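Local coordinates for conserved hypothetical protein (Bacteroides thetaiotaomicron, PDB 2FB6) that is of unknown function but probably has the DsrE-like alpha/beta architecture, with a five-stranded parallel sheet packed between helices, at residues K52-D57 / T91-T96; R98-G101 / E106-K109. One frame throughout, in Å; residues are numbered along the deposited sequence.

Contact 1. Residues K52-D57 / T91-T96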
# COMPACT_ATOMS: atom_id res chain seq x y z
N LYS A 52 6.64 -7.34 7.22
CA LYS A 52 7.41 -8.59 7.29
C LYS A 52 6.99 -9.54 6.17
O LYS A 52 7.83 -10.19 5.55
CB LYS A 52 7.24 -9.27 8.65
CG LYS A 52 8.03 -8.64 9.76
CD LYS A 52 7.98 -9.49 11.02
CE LYS A 52 8.50 -8.73 12.22
NZ LYS A 52 8.30 -9.49 13.49
N LEU A 53 5.69 -9.62 5.90
CA LEU A 53 5.20 -10.48 4.83
C LEU A 53 5.79 -10.10 3.47
O LEU A 53 6.29 -10.94 2.72
CB LEU A 53 3.67 -10.48 4.77
CG LEU A 53 3.08 -11.29 3.61
CD1 LEU A 53 3.34 -12.79 3.82
CD2 LEU A 53 1.59 -10.96 3.48
N VAL A 54 5.70 -8.82 3.13
CA VAL A 54 6.21 -8.35 1.84
C VAL A 54 7.71 -8.60 1.73
O VAL A 54 8.20 -8.99 0.67
CB VAL A 54 5.87 -6.87 1.61
CG1 VAL A 54 6.56 -6.34 0.39
CG2 VAL A 54 4.34 -6.71 1.45
N ALA A 55 8.44 -8.37 2.83
CA ALA A 55 9.89 -8.52 2.80
C ALA A 55 10.33 -9.95 2.54
O ALA A 55 11.38 -10.17 1.95
CB ALA A 55 10.49 -8.03 4.11
N ASN A 56 9.51 -10.89 3.00
CA ASN A 56 9.92 -12.29 3.05
C ASN A 56 9.25 -13.22 2.04
O ASN A 56 9.75 -14.32 1.81
CB ASN A 56 9.70 -12.83 4.47
CG ASN A 56 10.73 -12.29 5.46
OD1 ASN A 56 10.41 -11.47 6.33
ND2 ASN A 56 11.98 -12.75 5.33
N ASP A 57 8.14 -12.80 1.44
CA ASP A 57 7.35 -13.72 0.63
C ASP A 57 7.41 -13.37 -0.84
O ASP A 57 6.84 -12.35 -1.26
CB ASP A 57 5.90 -13.74 1.11
CG ASP A 57 5.10 -14.87 0.50
OD1 ASP A 57 4.94 -14.87 -0.73
OD2 ASP A 57 4.65 -15.75 1.27
N THR A 91 12.71 -1.04 -0.30
CA THR A 91 13.11 -0.01 -1.25
C THR A 91 13.42 -0.62 -2.62
O THR A 91 13.07 -0.07 -3.67
CB THR A 91 14.34 0.76 -0.70
OG1 THR A 91 13.93 1.61 0.38
CG2 THR A 91 15.06 1.57 -1.78
N ASN A 92 14.11 -1.77 -2.60
CA ASN A 92 14.50 -2.47 -3.83
C ASN A 92 13.31 -2.97 -4.65
O ASN A 92 13.44 -3.21 -5.85
CB ASN A 92 15.45 -3.63 -3.54
CG ASN A 92 16.84 -3.18 -3.12
OD1 ASN A 92 17.20 -2.01 -3.26
ND2 ASN A 92 17.62 -4.11 -2.58
N LEU A 93 12.16 -3.16 -3.99
CA LEU A 93 10.93 -3.56 -4.69
C LEU A 93 10.26 -2.38 -5.37
O LEU A 93 9.31 -2.56 -6.14
CB LEU A 93 9.92 -4.20 -3.73
CG LEU A 93 10.32 -5.54 -3.12
CD1 LEU A 93 9.39 -5.90 -1.99
CD2 LEU A 93 10.33 -6.64 -4.21
N GLY A 94 10.75 -1.17 -5.09
CA GLY A 94 10.16 0.03 -5.66
C GLY A 94 9.13 0.70 -4.77
O GLY A 94 8.41 1.62 -5.21
N ILE A 95 9.05 0.24 -3.52
CA ILE A 95 8.16 0.83 -2.51
C ILE A 95 8.85 2.04 -1.88
O ILE A 95 10.07 2.01 -1.60
CB ILE A 95 7.80 -0.23 -1.45
CG1 ILE A 95 6.97 -1.36 -2.08
CG2 ILE A 95 7.05 0.37 -0.27
CD1 ILE A 95 6.96 -2.64 -1.25
N THR A 96 8.08 3.11 -1.65
CA THR A 96 8.59 4.31 -0.99
C THR A 96 8.67 4.05 0.50
O THR A 96 7.67 3.72 1.13
CB THR A 96 7.69 5.54 -1.26
OG1 THR A 96 7.70 5.82 -2.66
CG2 THR A 96 8.19 6.78 -0.47
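V54, on helix 49-56, packs against L93 and I95, which flank G94 in the turn between helix 87-92 and strand 96-98. The turn joins that helix to that strand in an alpha/beta fold, a Schellman motif ends the helix, and the arrangement illustrates how such a turn can bring the residues before and after its glycine onto a single partner. The second segment starts on the closing turn of the helix, where T91 O accepts a bond from G94 N over 2.9 Å. L93 follows, directed at the facing helix, and its CD1 reaches V54 CG1 at 3.7 Å. G94 then takes a positive phi of 95°, the left-handed backbone conformation of the Schellman motif, and the chain leaves the helix. I95 comes next and again faces V54; an extended chi2 of 161° carries its delta methyl outward, so that I95 CD1 stands 4.1 Å from V54 CG1. T96 opens the strand, its backbone bonded to I74 and A76 on the neighbouring strand 73-77, which joins the start of strand 96-98 to the parallel sheet. The contact is purely apolar and small, but it belongs to a wider core: I90, V60 and I64 also press on V54, and I95 touches I64, I74 and A76. Just past V54 the first segment makes its own turn. D57 N bonds to L53 O at 2.9 Å, and D57 OD1 caps V60 N at the start of helix 58-70. In V54 one methyl does all the touching: with chi1 at 172°, CG1 lies anti to the backbone N, and from there it meets both CD1 atoms, that of L93 and that of I95.

Contact 2. Residues R98-G101 / E106-K109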
# COMPACT_ATOMS: atom_id res chain seq x y z
N ARG A 98 9.23 5.77 4.05
CA ARG A 98 9.30 7.07 4.71
C ARG A 98 8.60 7.01 6.06
O ARG A 98 7.83 6.08 6.34
CB ARG A 98 8.70 8.16 3.83
CG ARG A 98 7.22 8.09 3.64
CD ARG A 98 6.80 9.40 2.98
NE ARG A 98 5.42 9.34 2.55
CZ ARG A 98 4.69 10.40 2.23
NH1 ARG A 98 5.18 11.64 2.32
NH2 ARG A 98 3.44 10.22 1.86
N TYR A 99 8.87 8.01 6.90
CA TYR A 99 8.19 8.07 8.20
C TYR A 99 6.72 8.39 7.97
O TYR A 99 6.40 9.35 7.28
CB TYR A 99 8.90 9.07 9.13
CG TYR A 99 10.27 8.58 9.52
CD1 TYR A 99 10.44 7.36 10.16
CD2 TYR A 99 11.41 9.33 9.23
CE1 TYR A 99 11.71 6.88 10.51
CE2 TYR A 99 12.69 8.87 9.59
CZ TYR A 99 12.82 7.64 10.23
OH TYR A 99 14.05 7.14 10.59
N MSE A 100 5.84 7.53 8.49
CA MSE A 100 4.44 7.51 8.05
C MSE A 100 3.45 8.22 8.97
O MSE A 100 2.26 8.30 8.64
CB MSE A 100 3.97 6.06 7.83
CG MSE A 100 4.34 5.49 6.49
SE MSE A 100 3.56 6.51 5.02
CE MSE A 100 1.71 6.57 5.49
N GLY A 101 3.92 8.74 10.10
CA GLY A 101 3.01 9.36 11.07
C GLY A 101 2.28 10.58 10.54
O GLY A 101 1.04 10.69 10.65
N GLU A 106 -2.40 13.16 7.92
CA GLU A 106 -2.95 14.02 6.87
C GLU A 106 -4.05 13.32 6.08
O GLU A 106 -5.09 13.93 5.79
CB GLU A 106 -1.84 14.51 5.95
CG GLU A 106 -0.90 15.50 6.65
CD GLU A 106 -1.56 16.85 6.89
OE1 GLU A 106 -2.02 17.47 5.90
OE2 GLU A 106 -1.64 17.28 8.06
N TYR A 107 -3.84 12.05 5.74
CA TYR A 107 -4.86 11.32 4.98
C TYR A 107 -6.17 11.28 5.76
O TYR A 107 -7.24 11.49 5.20
CB TYR A 107 -4.42 9.88 4.68
CG TYR A 107 -3.11 9.74 3.91
CD1 TYR A 107 -2.68 10.70 2.98
CD2 TYR A 107 -2.33 8.60 4.08
CE1 TYR A 107 -1.47 10.56 2.28
CE2 TYR A 107 -1.13 8.44 3.37
CZ TYR A 107 -0.72 9.42 2.47
OH TYR A 107 0.45 9.26 1.76
N LEU A 108 -6.07 11.01 7.05
CA LEU A 108 -7.27 10.95 7.89
C LEU A 108 -7.93 12.33 8.01
O LEU A 108 -9.15 12.45 7.87
CB LEU A 108 -6.91 10.41 9.27
CG LEU A 108 -6.65 8.90 9.30
CD1 LEU A 108 -5.79 8.50 10.50
CD2 LEU A 108 -7.97 8.10 9.28
N LYS A 109 -7.12 13.35 8.25
CA LYS A 109 -7.62 14.74 8.42
C LYS A 109 -8.30 15.25 7.17
O LYS A 109 -9.25 16.04 7.25
CB LYS A 109 -6.49 15.69 8.79
CG LYS A 109 -5.78 15.32 10.09
CD LYS A 109 -6.20 16.19 11.22
CE LYS A 109 -5.43 15.86 12.48
NZ LYS A 109 -5.99 16.60 13.64
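The guanidinium of R98 and the phenol ring of Y107 are turned 55° against each other, their side chains arriving from opposite directions. At the guanidinium edge, near its plane, sits the Y107 hydroxyl, with R98 NH2 3.1 Å from Y107 OH. What organises this pair is a third group, the carboxylate of E75 on strand 73-77: its OE1 forms a salt bridge with R98 NH2, while its OE2 is hydrogen-bonded to Y107 OH. Both polar ends are thus held by one acid, which probably helps to hold the hydroxyl end of the tyrosine and the guanidinium in place. R98 gets there by a chi1 of 70°, which sets CG between the backbone N and the carbonyl carbon, followed by an extended chain from CG to NE. Alongside this polar end, the selenomethionine M100 supplies the apolar part. Its chain is bent at both chi2 and chi3; it and the tyrosine side chain cross at about a right angle, and M100 CE comes 4.0 Å from Y107 CE2. I45 of strand 41-46 touches both side chains, placing them over the sheet. The arrangement is that of a beta-alpha-beta crossover: strand 96-98 ends in a short loop, and helix 101-109 lays its tyrosine back over the sheet on the way to strand 113-116.

How the contacts relate
The two contacts lie in series along the chain: contact 1 closes at T96, contact 2 opens at R98, and their centres are about 19 Å apart with no other touch between them. They share strand 96-98, an outermost strand of the parallel sheet, whose order is 96-98, 73-77, 41-46, 9-14, 113-116. Contact 1 lies just before this strand, where helix 87-92 packs near helix 49-56; contact 2 begins at its end and runs into helix 101-109, which leads across to strand 113-116 at the far edge. The two thus bracket this edge strand along the chain. The strand order agrees with a DsrE-like fold, though function remains unassigned.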